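Dipeptide Epimerase (Enterococcus faecalis V583, PDB 3K1G) is an enzyme of the mandelate racemase/muconate lactonizing enzyme family, with an enolase-type N-terminal domain set against a C-terminal TIM-barrel domain. Local coordinates at residues K12-E17 with T25-D30; F19-G24 with K159-T164; G154-K159 with F182-R187; A294-I299 with L319-G324. All coordinates share one frame; numbering follows the deposited sequence.

Contact 1: residues K12-E17 with T25-D30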
# COMPACT_ATOMS: atom_id res chain seq x y z
N LYS A 12 -10.96 -11.07 10.44
CA LYS A 12 -10.79 -12.06 9.39
C LYS A 12 -11.91 -11.88 8.37
O LYS A 12 -13.08 -12.04 8.70
CB LYS A 12 -10.80 -13.47 9.98
CG LYS A 12 -9.60 -13.74 10.89
CD LYS A 12 -9.74 -15.05 11.66
CE LYS A 12 -8.55 -15.28 12.58
NZ LYS A 12 -8.69 -16.51 13.41
N ILE A 13 -11.52 -11.50 7.16
CA ILE A 13 -12.48 -11.28 6.09
C ILE A 13 -12.14 -12.19 4.91
O ILE A 13 -11.02 -12.17 4.41
CB ILE A 13 -12.45 -9.83 5.57
CG1 ILE A 13 -12.69 -8.84 6.72
CG2 ILE A 13 -13.50 -9.65 4.48
CD1 ILE A 13 -14.08 -8.87 7.26
N LYS A 14 -13.12 -12.98 4.48
CA LYS A 14 -12.93 -13.89 3.36
C LYS A 14 -12.77 -13.12 2.05
O LYS A 14 -13.51 -12.17 1.78
CB LYS A 14 -14.13 -14.85 3.25
CG LYS A 14 -13.90 -16.06 2.35
CD LYS A 14 -12.88 -17.02 2.97
CE LYS A 14 -12.65 -18.26 2.10
NZ LYS A 14 -11.96 -17.96 0.81
N LEU A 15 -11.79 -13.52 1.25
CA LEU A 15 -11.60 -12.87 -0.05
C LEU A 15 -12.51 -13.55 -1.05
O LEU A 15 -12.74 -14.76 -0.97
CB LEU A 15 -10.14 -12.99 -0.49
CG LEU A 15 -9.14 -12.25 0.41
CD1 LEU A 15 -7.74 -12.32 -0.18
CD2 LEU A 15 -9.58 -10.81 0.56
N LYS A 16 -13.06 -12.77 -1.99
CA LYS A 16 -13.95 -13.31 -3.01
C LYS A 16 -13.28 -14.32 -3.94
O LYS A 16 -13.95 -15.18 -4.51
CB LYS A 16 -14.57 -12.17 -3.83
CG LYS A 16 -15.73 -11.51 -3.12
CD LYS A 16 -16.43 -10.46 -3.96
CE LYS A 16 -15.64 -9.18 -4.05
NZ LYS A 16 -16.43 -8.10 -4.72
N GLU A 17 -11.97 -14.22 -4.09
CA GLU A 17 -11.21 -15.13 -4.94
C GLU A 17 -9.83 -15.28 -4.32
O GLU A 17 -9.38 -14.38 -3.61
CB GLU A 17 -11.04 -14.55 -6.35
CG GLU A 17 -12.32 -14.06 -7.02
CD GLU A 17 -12.05 -13.24 -8.28
OE1 GLU A 17 -11.35 -12.21 -8.18
OE2 GLU A 17 -12.53 -13.63 -9.36
N THR A 25 0.40 -17.12 -2.03
CA THR A 25 -1.04 -16.93 -2.21
C THR A 25 -1.73 -16.51 -0.92
O THR A 25 -1.18 -16.66 0.16
CB THR A 25 -1.71 -18.23 -2.69
OG1 THR A 25 -1.54 -19.24 -1.69
CG2 THR A 25 -1.09 -18.70 -4.00
N ILE A 26 -2.95 -16.00 -1.05
CA ILE A 26 -3.73 -15.57 0.10
C ILE A 26 -5.22 -15.72 -0.19
O ILE A 26 -5.67 -15.40 -1.28
CB ILE A 26 -3.41 -14.09 0.46
CG1 ILE A 26 -4.40 -13.57 1.50
CG2 ILE A 26 -3.46 -13.23 -0.80
CD1 ILE A 26 -4.40 -14.36 2.79
N GLU A 27 -5.98 -16.20 0.79
CA GLU A 27 -7.41 -16.38 0.58
C GLU A 27 -8.28 -15.68 1.62
O GLU A 27 -9.51 -15.70 1.52
CB GLU A 27 -7.77 -17.87 0.51
CG GLU A 27 -7.84 -18.58 1.86
CD GLU A 27 -8.19 -20.06 1.73
OE1 GLU A 27 -7.34 -20.84 1.24
OE2 GLU A 27 -9.32 -20.45 2.11
N SER A 28 -7.64 -15.08 2.62
CA SER A 28 -8.39 -14.39 3.66
C SER A 28 -7.67 -13.13 4.14
O SER A 28 -6.46 -13.15 4.36
CB SER A 28 -8.65 -15.32 4.85
OG SER A 28 -9.57 -14.74 5.75
N ALA A 29 -8.42 -12.05 4.30
CA ALA A 29 -7.88 -10.78 4.77
C ALA A 29 -7.90 -10.76 6.29
O ALA A 29 -8.90 -10.37 6.89
CB ALA A 29 -8.71 -9.63 4.23
N ASP A 30 -6.80 -11.19 6.90
CA ASP A 30 -6.69 -11.24 8.36
C ASP A 30 -5.79 -10.14 8.91
O ASP A 30 -4.58 -10.17 8.69
CB ASP A 30 -6.15 -12.60 8.81
CG ASP A 30 -6.95 -13.76 8.24
OD1 ASP A 30 -8.19 -13.66 8.16
OD2 ASP A 30 -6.34 -14.78 7.89

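Contact 2: residues F19-G24 with K159-T164. With TYR (tyrosine), chain J; SER (serine), chain I.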
# COMPACT_ATOMS: atom_id res chain seq x y z
N PHE A 19 -6.15 -14.87 -4.21
CA PHE A 19 -5.19 -13.99 -4.87
C PHE A 19 -3.82 -14.67 -4.90
O PHE A 19 -3.42 -15.32 -3.93
CB PHE A 19 -5.12 -12.67 -4.10
CG PHE A 19 -4.30 -11.60 -4.78
CD1 PHE A 19 -4.62 -11.16 -6.05
CD2 PHE A 19 -3.21 -11.03 -4.12
CE1 PHE A 19 -3.88 -10.15 -6.67
CE2 PHE A 19 -2.46 -10.03 -4.73
CZ PHE A 19 -2.79 -9.59 -6.01
N THR A 20 -3.10 -14.52 -6.01
CA THR A 20 -1.79 -15.14 -6.16
C THR A 20 -0.73 -14.23 -6.79
O THR A 20 -0.98 -13.59 -7.81
CB THR A 20 -1.88 -16.43 -7.01
OG1 THR A 20 -2.90 -17.28 -6.47
CG2 THR A 20 -0.55 -17.18 -7.00
N ILE A 21 0.45 -14.20 -6.19
CA ILE A 21 1.57 -13.41 -6.69
C ILE A 21 2.83 -14.27 -6.68
O ILE A 21 2.79 -15.42 -6.24
CB ILE A 21 1.81 -12.13 -5.85
CG1 ILE A 21 2.25 -12.50 -4.43
CG2 ILE A 21 0.53 -11.30 -5.81
CD1 ILE A 21 2.80 -11.32 -3.64
N ALA A 22 3.94 -13.73 -7.16
CA ALA A 22 5.18 -14.48 -7.22
C ALA A 22 5.65 -15.01 -5.87
O ALA A 22 6.28 -16.07 -5.80
CB ALA A 22 6.27 -13.64 -7.85
N LEU A 23 5.34 -14.28 -4.80
CA LEU A 23 5.77 -14.66 -3.45
C LEU A 23 4.90 -15.65 -2.71
O LEU A 23 5.35 -16.28 -1.75
CB LEU A 23 5.95 -13.39 -2.61
CG LEU A 23 6.96 -12.38 -3.16
CD1 LEU A 23 6.92 -11.11 -2.33
CD2 LEU A 23 8.35 -12.99 -3.14
N GLY A 24 3.64 -15.79 -3.13
CA GLY A 24 2.75 -16.72 -2.46
C GLY A 24 1.29 -16.43 -2.73
O GLY A 24 0.96 -15.58 -3.57
N LYS A 159 -2.93 -3.33 -12.80
CA LYS A 159 -1.68 -3.81 -12.24
C LYS A 159 -1.69 -5.31 -12.57
O LYS A 159 -2.63 -6.01 -12.23
CB LYS A 159 -1.62 -3.59 -10.72
CG LYS A 159 -0.29 -4.00 -10.09
CD LYS A 159 -0.16 -3.47 -8.66
CE LYS A 159 1.18 -3.86 -8.06
NZ LYS A 159 1.39 -3.24 -6.72
N ILE A 160 -0.66 -5.77 -13.26
CA ILE A 160 -0.57 -7.16 -13.67
C ILE A 160 0.58 -7.89 -13.00
O ILE A 160 1.74 -7.50 -13.15
CB ILE A 160 -0.40 -7.25 -15.20
CG1 ILE A 160 -1.56 -6.53 -15.88
CG2 ILE A 160 -0.31 -8.72 -15.63
CD1 ILE A 160 -1.37 -6.35 -17.37
N LYS A 161 0.26 -8.95 -12.27
CA LYS A 161 1.27 -9.74 -11.57
C LYS A 161 1.90 -10.78 -12.49
O LYS A 161 1.23 -11.37 -13.34
CB LYS A 161 0.64 -10.44 -10.36
CG LYS A 161 0.20 -9.49 -9.25
CD LYS A 161 1.41 -8.94 -8.50
CE LYS A 161 1.00 -8.07 -7.33
NZ LYS A 161 2.19 -7.59 -6.57
N VAL A 162 3.20 -11.00 -12.31
CA VAL A 162 3.95 -11.96 -13.11
C VAL A 162 5.08 -12.47 -12.24
O VAL A 162 5.39 -11.86 -11.21
CB VAL A 162 4.56 -11.30 -14.38
CG1 VAL A 162 3.45 -10.73 -15.26
CG2 VAL A 162 5.53 -10.20 -13.98
N GLY A 163 5.70 -13.58 -12.64
CA GLY A 163 6.79 -14.12 -11.86
C GLY A 163 7.04 -15.62 -11.93
O GLY A 163 7.85 -16.15 -11.17
N THR A 164 6.34 -16.32 -12.83
CA THR A 164 6.52 -17.76 -12.98
C THR A 164 7.68 -18.09 -13.93
O THR A 164 8.19 -19.21 -13.94
CB THR A 164 5.27 -18.44 -13.55
OG1 THR A 164 5.01 -17.91 -14.86
CG2 THR A 164 4.08 -18.20 -12.65
N TYR J . 0.17 -5.60 -2.82
CA TYR J . 1.50 -6.20 -2.79
C TYR J . 2.44 -5.58 -3.82
O TYR J . 2.11 -4.50 -4.35
CB TYR J . 1.41 -7.71 -3.04
CG TYR J . 0.79 -8.49 -1.90
CD1 TYR J . 0.05 -9.64 -2.15
CD2 TYR J . 0.96 -8.09 -0.57
CE1 TYR J . -0.53 -10.37 -1.11
CE2 TYR J . 0.38 -8.81 0.48
CZ TYR J . -0.36 -9.95 0.20
OH TYR J . -0.96 -10.66 1.21
OXT TYR J . 3.51 -6.19 -4.08
N SER I . -2.54 -4.60 -5.14
CA SER I . -1.93 -4.88 -3.81
C SER I . -0.56 -5.55 -3.93
O SER I . -0.17 -6.00 -5.01
CB SER I . -2.87 -5.75 -2.97
OG SER I . -3.34 -6.87 -3.70
O HOH W 1 3.94 -11.12 -8.60

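Contact 3: residues G154-K159 with F182-R187. With TYR (tyrosine), chain J.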
# COMPACT_ATOMS: atom_id res chain seq x y z
N GLY A 154 -14.83 0.47 -15.38
CA GLY A 154 -14.42 1.86 -15.49
C GLY A 154 -12.95 2.13 -15.21
O GLY A 154 -12.52 3.29 -15.22
N PHE A 155 -12.19 1.07 -14.97
CA PHE A 155 -10.76 1.20 -14.68
C PHE A 155 -9.94 1.52 -15.93
O PHE A 155 -10.18 0.97 -17.00
CB PHE A 155 -10.24 -0.08 -14.02
CG PHE A 155 -10.72 -0.26 -12.60
CD1 PHE A 155 -10.03 0.31 -11.54
CD2 PHE A 155 -11.88 -0.98 -12.33
CE1 PHE A 155 -10.48 0.17 -10.23
CE2 PHE A 155 -12.35 -1.13 -11.02
CZ PHE A 155 -11.64 -0.55 -9.97
N ASP A 156 -8.97 2.41 -15.77
CA ASP A 156 -8.10 2.82 -16.86
C ASP A 156 -6.68 2.33 -16.68
O ASP A 156 -5.87 2.38 -17.60
CB ASP A 156 -8.11 4.34 -16.98
CG ASP A 156 -9.45 4.88 -17.43
OD1 ASP A 156 -9.69 6.10 -17.28
OD2 ASP A 156 -10.27 4.09 -17.95
N THR A 157 -6.37 1.85 -15.48
CA THR A 157 -5.04 1.33 -15.20
C THR A 157 -5.18 -0.06 -14.60
O THR A 157 -6.09 -0.32 -13.82
CB THR A 157 -4.25 2.21 -14.22
OG1 THR A 157 -4.21 3.55 -14.71
CG2 THR A 157 -2.82 1.69 -14.06
N LEU A 158 -4.29 -0.96 -14.98
CA LEU A 158 -4.34 -2.31 -14.46
C LEU A 158 -2.96 -2.72 -13.98
O LEU A 158 -1.95 -2.46 -14.64
CB LEU A 158 -4.81 -3.28 -15.54
CG LEU A 158 -6.17 -2.98 -16.18
CD1 LEU A 158 -6.51 -4.06 -17.18
CD2 LEU A 158 -7.24 -2.90 -15.10
N LYS A 159 -2.93 -3.33 -12.80
CA LYS A 159 -1.68 -3.81 -12.24
C LYS A 159 -1.69 -5.31 -12.57
O LYS A 159 -2.63 -6.01 -12.23
CB LYS A 159 -1.62 -3.59 -10.72
CG LYS A 159 -0.29 -4.00 -10.09
CD LYS A 159 -0.16 -3.47 -8.66
CE LYS A 159 1.18 -3.86 -8.06
NZ LYS A 159 1.39 -3.24 -6.72
N PHE A 182 -5.11 -0.07 -26.04
CA PHE A 182 -3.87 0.66 -25.78
C PHE A 182 -4.13 1.95 -25.01
O PHE A 182 -3.20 2.68 -24.68
CB PHE A 182 -3.15 0.97 -27.09
CG PHE A 182 -2.10 -0.03 -27.46
CD1 PHE A 182 -0.83 0.04 -26.90
CD2 PHE A 182 -2.38 -1.06 -28.36
CE1 PHE A 182 0.15 -0.90 -27.22
CE2 PHE A 182 -1.41 -2.01 -28.68
CZ PHE A 182 -0.14 -1.93 -28.12
N ASP A 183 -5.40 2.24 -24.74
CA ASP A 183 -5.76 3.43 -23.98
C ASP A 183 -5.61 3.13 -22.49
O ASP A 183 -5.48 4.04 -21.67
CB ASP A 183 -7.20 3.87 -24.28
CG ASP A 183 -7.41 4.29 -25.72
OD1 ASP A 183 -6.44 4.74 -26.37
OD2 ASP A 183 -8.56 4.18 -26.21
N ILE A 184 -5.63 1.85 -22.15
CA ILE A 184 -5.50 1.40 -20.77
C ILE A 184 -4.04 1.33 -20.36
O ILE A 184 -3.21 0.74 -21.07
CB ILE A 184 -6.12 -0.02 -20.59
CG1 ILE A 184 -7.58 -0.03 -21.06
CG2 ILE A 184 -6.01 -0.45 -19.14
CD1 ILE A 184 -8.47 0.97 -20.35
N LYS A 185 -3.70 1.93 -19.22
CA LYS A 185 -2.32 1.90 -18.73
C LYS A 185 -2.10 0.54 -18.07
O LYS A 185 -2.98 0.03 -17.38
CB LYS A 185 -2.08 3.01 -17.71
CG LYS A 185 -2.41 4.41 -18.22
CD LYS A 185 -2.16 5.47 -17.16
CE LYS A 185 -0.67 5.71 -16.95
NZ LYS A 185 -0.06 6.34 -18.16
N LEU A 186 -0.93 -0.04 -18.28
CA LEU A 186 -0.61 -1.33 -17.70
C LEU A 186 0.71 -1.31 -16.95
O LEU A 186 1.77 -1.10 -17.55
CB LEU A 186 -0.55 -2.41 -18.78
CG LEU A 186 -1.80 -2.65 -19.62
CD1 LEU A 186 -1.51 -3.70 -20.68
CD2 LEU A 186 -2.96 -3.09 -18.74
N ARG A 187 0.64 -1.51 -15.64
CA ARG A 187 1.83 -1.56 -14.81
C ARG A 187 2.05 -3.04 -14.48
O ARG A 187 1.10 -3.79 -14.36
CB ARG A 187 1.62 -0.73 -13.53
CG ARG A 187 0.23 -0.85 -12.92
CD ARG A 187 -0.04 0.18 -11.82
NE ARG A 187 0.22 1.56 -12.25
CZ ARG A 187 -0.40 2.63 -11.78
NH1 ARG A 187 -1.34 2.51 -10.85
NH2 ARG A 187 -0.08 3.83 -12.23
N TYR J . 0.17 -5.60 -2.82
CA TYR J . 1.50 -6.20 -2.79
C TYR J . 2.44 -5.58 -3.82
O TYR J . 2.11 -4.50 -4.35
CB TYR J . 1.41 -7.71 -3.04
CG TYR J . 0.79 -8.49 -1.90
CD1 TYR J . 0.05 -9.64 -2.15
CD2 TYR J . 0.96 -8.09 -0.57
CE1 TYR J . -0.53 -10.37 -1.11
CE2 TYR J . 0.38 -8.81 0.48
CZ TYR J . -0.36 -9.95 0.20
OH TYR J . -0.96 -10.66 1.21
OXT TYR J . 3.51 -6.19 -4.08

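Contact 4: residues A294-I299 with L319-G324. With TYR (tyrosine), chain J; SER (serine), chain I.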
# COMPACT_ATOMS: atom_id res chain seq x y z
N ALA A 294 -2.57 -7.23 0.68
CA ALA A 294 -3.82 -7.90 0.37
C ALA A 294 -4.67 -8.12 1.63
O ALA A 294 -5.91 -8.15 1.56
CB ALA A 294 -3.55 -9.24 -0.33
N GLU A 295 -4.01 -8.25 2.78
CA GLU A 295 -4.70 -8.49 4.05
C GLU A 295 -5.37 -7.29 4.71
O GLU A 295 -6.22 -7.47 5.58
CB GLU A 295 -3.74 -9.11 5.08
CG GLU A 295 -3.08 -10.39 4.64
CD GLU A 295 -1.68 -10.16 4.15
OE1 GLU A 295 -1.48 -9.23 3.34
OE2 GLU A 295 -0.77 -10.92 4.56
N GLU A 296 -4.99 -6.08 4.33
CA GLU A 296 -5.62 -4.94 4.98
C GLU A 296 -7.00 -4.66 4.43
O GLU A 296 -7.38 -5.16 3.38
CB GLU A 296 -4.73 -3.70 4.94
CG GLU A 296 -4.20 -3.31 3.60
CD GLU A 296 -3.24 -2.14 3.73
OE1 GLU A 296 -3.64 -1.13 4.35
OE2 GLU A 296 -2.10 -2.24 3.23
N THR A 297 -7.77 -3.87 5.17
CA THR A 297 -9.11 -3.58 4.74
C THR A 297 -9.45 -2.10 4.72
O THR A 297 -8.58 -1.25 4.54
CB THR A 297 -10.12 -4.34 5.63
OG1 THR A 297 -10.00 -3.90 6.99
CG2 THR A 297 -9.84 -5.83 5.59
N THR A 298 -10.73 -1.82 4.91
CA THR A 298 -11.28 -0.48 4.91
C THR A 298 -10.49 0.60 5.65
O THR A 298 -10.25 1.68 5.11
CB THR A 298 -12.71 -0.51 5.47
OG1 THR A 298 -13.45 -1.54 4.80
CG2 THR A 298 -13.43 0.84 5.27
N ILE A 299 -10.07 0.31 6.87
CA ILE A 299 -9.34 1.30 7.64
C ILE A 299 -7.98 1.65 7.03
O ILE A 299 -7.65 2.82 6.86
CB ILE A 299 -9.16 0.86 9.10
CG1 ILE A 299 -10.54 0.75 9.76
CG2 ILE A 299 -8.29 1.86 9.86
CD1 ILE A 299 -10.54 0.02 11.09
N LEU A 319 -4.70 1.01 -4.43
CA LEU A 319 -5.50 0.80 -3.23
C LEU A 319 -6.74 0.01 -3.63
O LEU A 319 -7.84 0.55 -3.72
CB LEU A 319 -5.91 2.16 -2.64
CG LEU A 319 -4.76 3.10 -2.29
CD1 LEU A 319 -5.30 4.43 -1.78
CD2 LEU A 319 -3.87 2.44 -1.25
N ASP A 320 -6.54 -1.28 -3.85
CA ASP A 320 -7.60 -2.18 -4.29
C ASP A 320 -7.90 -3.33 -3.32
O ASP A 320 -8.59 -4.28 -3.68
CB ASP A 320 -7.21 -2.77 -5.64
CG ASP A 320 -5.88 -3.50 -5.59
OD1 ASP A 320 -5.15 -3.32 -4.59
OD2 ASP A 320 -5.56 -4.24 -6.54
N ALA A 321 -7.38 -3.24 -2.10
CA ALA A 321 -7.60 -4.30 -1.12
C ALA A 321 -9.08 -4.53 -0.80
O ALA A 321 -9.52 -5.67 -0.65
CB ALA A 321 -6.81 -4.01 0.16
N THR A 322 -9.86 -3.45 -0.70
CA THR A 322 -11.28 -3.60 -0.37
C THR A 322 -12.15 -4.16 -1.49
O THR A 322 -13.31 -4.51 -1.26
CB THR A 322 -11.91 -2.27 0.06
OG1 THR A 322 -12.10 -1.45 -1.10
CG2 THR A 322 -11.01 -1.55 1.06
N PHE A 323 -11.59 -4.26 -2.70
CA PHE A 323 -12.33 -4.77 -3.85
C PHE A 323 -12.51 -6.28 -3.78
O PHE A 323 -13.43 -6.83 -4.39
CB PHE A 323 -11.63 -4.40 -5.16
CG PHE A 323 -11.43 -2.92 -5.36
CD1 PHE A 323 -12.28 -2.00 -4.75
CD2 PHE A 323 -10.43 -2.45 -6.20
CE1 PHE A 323 -12.13 -0.63 -4.97
CE2 PHE A 323 -10.26 -1.08 -6.43
CZ PHE A 323 -11.11 -0.17 -5.81
N GLY A 324 -11.62 -6.95 -3.06
CA GLY A 324 -11.72 -8.39 -2.95
C GLY A 324 -12.33 -8.87 -1.65
O GLY A 324 -12.36 -10.07 -1.40
N TYR J . 0.17 -5.60 -2.82
CA TYR J . 1.50 -6.20 -2.79
C TYR J . 2.44 -5.58 -3.82
O TYR J . 2.11 -4.50 -4.35
CB TYR J . 1.41 -7.71 -3.04
CG TYR J . 0.79 -8.49 -1.90
CD1 TYR J . 0.05 -9.64 -2.15
CD2 TYR J . 0.96 -8.09 -0.57
CE1 TYR J . -0.53 -10.37 -1.11
CE2 TYR J . 0.38 -8.81 0.48
CZ TYR J . -0.36 -9.95 0.20
OH TYR J . -0.96 -10.66 1.21
OXT TYR J . 3.51 -6.19 -4.08
N SER I . -2.54 -4.60 -5.14
CA SER I . -1.93 -4.88 -3.81
C SER I . -0.56 -5.55 -3.93
O SER I . -0.17 -6.00 -5.01
CB SER I . -2.87 -5.75 -2.97
OG SER I . -3.34 -6.87 -3.70
O HOH W 2 -7.75 -7.82 -0.76

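Contact 1: residues K12-E17 with T25-D30
Ile13 and Ala29 form the central antiparallel hydrogen-bonded pair: Ile13 N gives its hydrogen to Ala29 O at 2.9 Å, and Ala29 N returns the bond to Ile13 O. Leu15 N continues the pattern to Glu27 O at 3.2 Å. Leucine suits this end because one branch serves each neighbour: CD1 touches Ile26 CG1 at 3.9 Å and CD2 meets Ala29 CB at 4.0 Å. The small methyl of Ala29 leaves room for both Ile13 and Leu15 on the buried face. These strands, 3-21 and 24-38, make the first hairpin of the N-terminal domain, and Lys12, Lys14, Ser28 and Asp30 lie on its other, more polar face. There the methylenes of Lys12 cross Asp30 at a slant, CG lying 3.1 Å from OD1, while the extended chain carries the ammonium away, its NZ 6.0 Å from that oxygen. Ser28 OG holds Asp30 OD1 in place with a 3.0 Å bond. Lys14 bends at chi2 and chi4, which turns NZ back for a weak bond to Glu27 O and a long salt bridge to Glu27 OE2 at 3.9 Å. Farther out, Leu325 packs on Ile13 and Ala29, and Glu17 pairs with Lys146.

Contact 2: residues F19-G24 with K159-T164
Ile21 and Lys161 make the tight part of this contact, lying side by side and pointing the same way, with Ile21 CG2 3.6 Å from Lys161 CE and also against CD. A lysine fits here because its methylenes pack like a hydrocarbon while its NZ goes on to polar partners. The bend at chi2 (-73°) lays the chain along the isoleucine and brings NZ to weak bonds with the bound serine O at 3.2 Å and the bound tyrosine OXT at 3.1 Å; Asp189 and Asn191 also grip it. Ile21 CD1 and the edge of the Phe19 ring both reach the bound tyrosine, Phe19 CE2 lying 3.6 Å from its CD1. Lys159, fully extended beside Lys161, donates from NZ to the tyrosine O at 2.8 Å and forms salt bridges with Asp318 and Glu215. Two lysines one residue apart at the end of the second barrel strand are consistent with the Lys-X-Lys motif of the muconate lactonizing enzyme subgroup.

Toward the turn the packing loosens. Ala22 CB rests 4.1 Å from Gly163 CA, where the lack of a side chain allows the close backbone approach, and a water accepts from Ala22 N at 3.0 Å near Val162 O. No direct hydrogen bond joins the segments here; the type I turn from Ile21 to Gly24 is closed by its own backbone bonds.

The contact thus brings the hairpin end of strands 3-21 and 24-38 over barrel strand 157-161, with Thr134 of strand 128-135 touching Phe19 and both lysines, and Asp169 of helix 166-180 holding the backbone of Gly163.

Contact 3: residues G154-K159 with F182-R187
Strands 157-159 and 185-187 run parallel, their axes 4.7 Å apart at closest approach and inclined by 18°. Three backbone bonds lace them together, alternating in direction: Lys185 N to Asp156 O at 2.7 Å, Leu158 N to Lys185 O at 2.9 Å, and Arg187 N to Leu158 O at 2.9 Å. They pair Thr157 with Lys185, Leu158 with Leu186 and Lys159 with Arg187, as neighbouring strands of the barrel joined through helix 166-180 in a beta-alpha-beta unit.

Side chains on the two faces differ sharply. Leu158 and Leu186 lie alongside each other on the helix side, Leu158 CB 3.7 Å from Leu186 CD2. Ile184 CG2 fills in beside Leu158 CG, and its CD1 helps bury Phe155 O, which has no polar partner; branched aliphatics suit a face covered by helices 140-153 and 166-180. On the barrel's inner side Thr157 sets its CG2 methyl 3.4 Å above the guanidinium plane of Arg187, over the centre, the two side chains crossing at about a right angle. Arg187 takes the tight chi1 of 39°, between backbone N and carbonyl, which carries CG over the neighbouring strand close to Lys159 CA. The compact methyl of threonine supports the flat cation without competing for its N-H groups, which go instead to Asp132 and Glu212.

Charge therefore gathers on the inner face while the outer face is greasy. The carboxylates around Arg187 would offset its positive charge and hold the guanidinium in a fixed orientation, and Lys159, farther along the same face, sends NZ toward Asp318 and the ligand site.

Contact 4: residues A294-I299 with L319-G324
Ala321 turns its CB onto the backbone of Glu296, stopping 3.5 Å from Glu296 O, and buries more surface here than any other residue of the two segments. That carbonyl has no polar partner in the model, and the small alanine methyl fits closely against it, shutting it into an apolar spot. Glu296 itself sends its carboxylate elsewhere, OE2 accepting from the backbone N of Met293. The next residue, Thr322, brings its CG2 to 3.9 Å from Thr298 N. Its chi1 of 74° puts OG1 between backbone N and carbonyl, where it bonds to Ser335 O, and leaves the methyl to face the start of helix 298-310. Thr297, at the N-cap, makes no capping bond; its OG1 goes to Glu47 of strand 43-48. The two segments follow the last two barrel strands, 287-290 and 314-317, one running into helix 298-310 and the other holding a 3-10 turn at 321-323, and so meet at the mouth of the TIM barrel beside the bound ligands. A water donates to both Ala294 O and Ala321 O, at 3.0 and 2.8 Å, linking backbones that make no direct hydrogen bond. On the pocket side the bound tyrosine OH gives its hydrogen to Glu295 OE1 at 2.6 Å, and Ala294 CB lies 3.3 Å from the ring carbon CZ. Asp320 OD1 accepts from the bound serine N at 3.0 Å, while Asp320 OD2 is hydrogen-bonded to Thr134.

Contacts 3 and 4 are buried within the barrel domain, whereas contacts 1 and 2 are only partly buried. Contact 1 holds one hairpin together by antiparallel bonds, and contact 3 joins two barrel strands by parallel ones; contacts 2 and 4 have no direct hydrogen bond across their segments and rely on packing and a water. Contacts 1 and 2 share strand 3-21, with Ile26 N near Phe19 O, and contacts 2 and 3 share Lys159 on strand 157-161. Contact 4 touches contact 1 through Gly324 and Lys16. Contacts 2, 3 and 4 all reach the bound tyrosine, through lysine NZ atoms, hydrophobic side chains and a carboxylate.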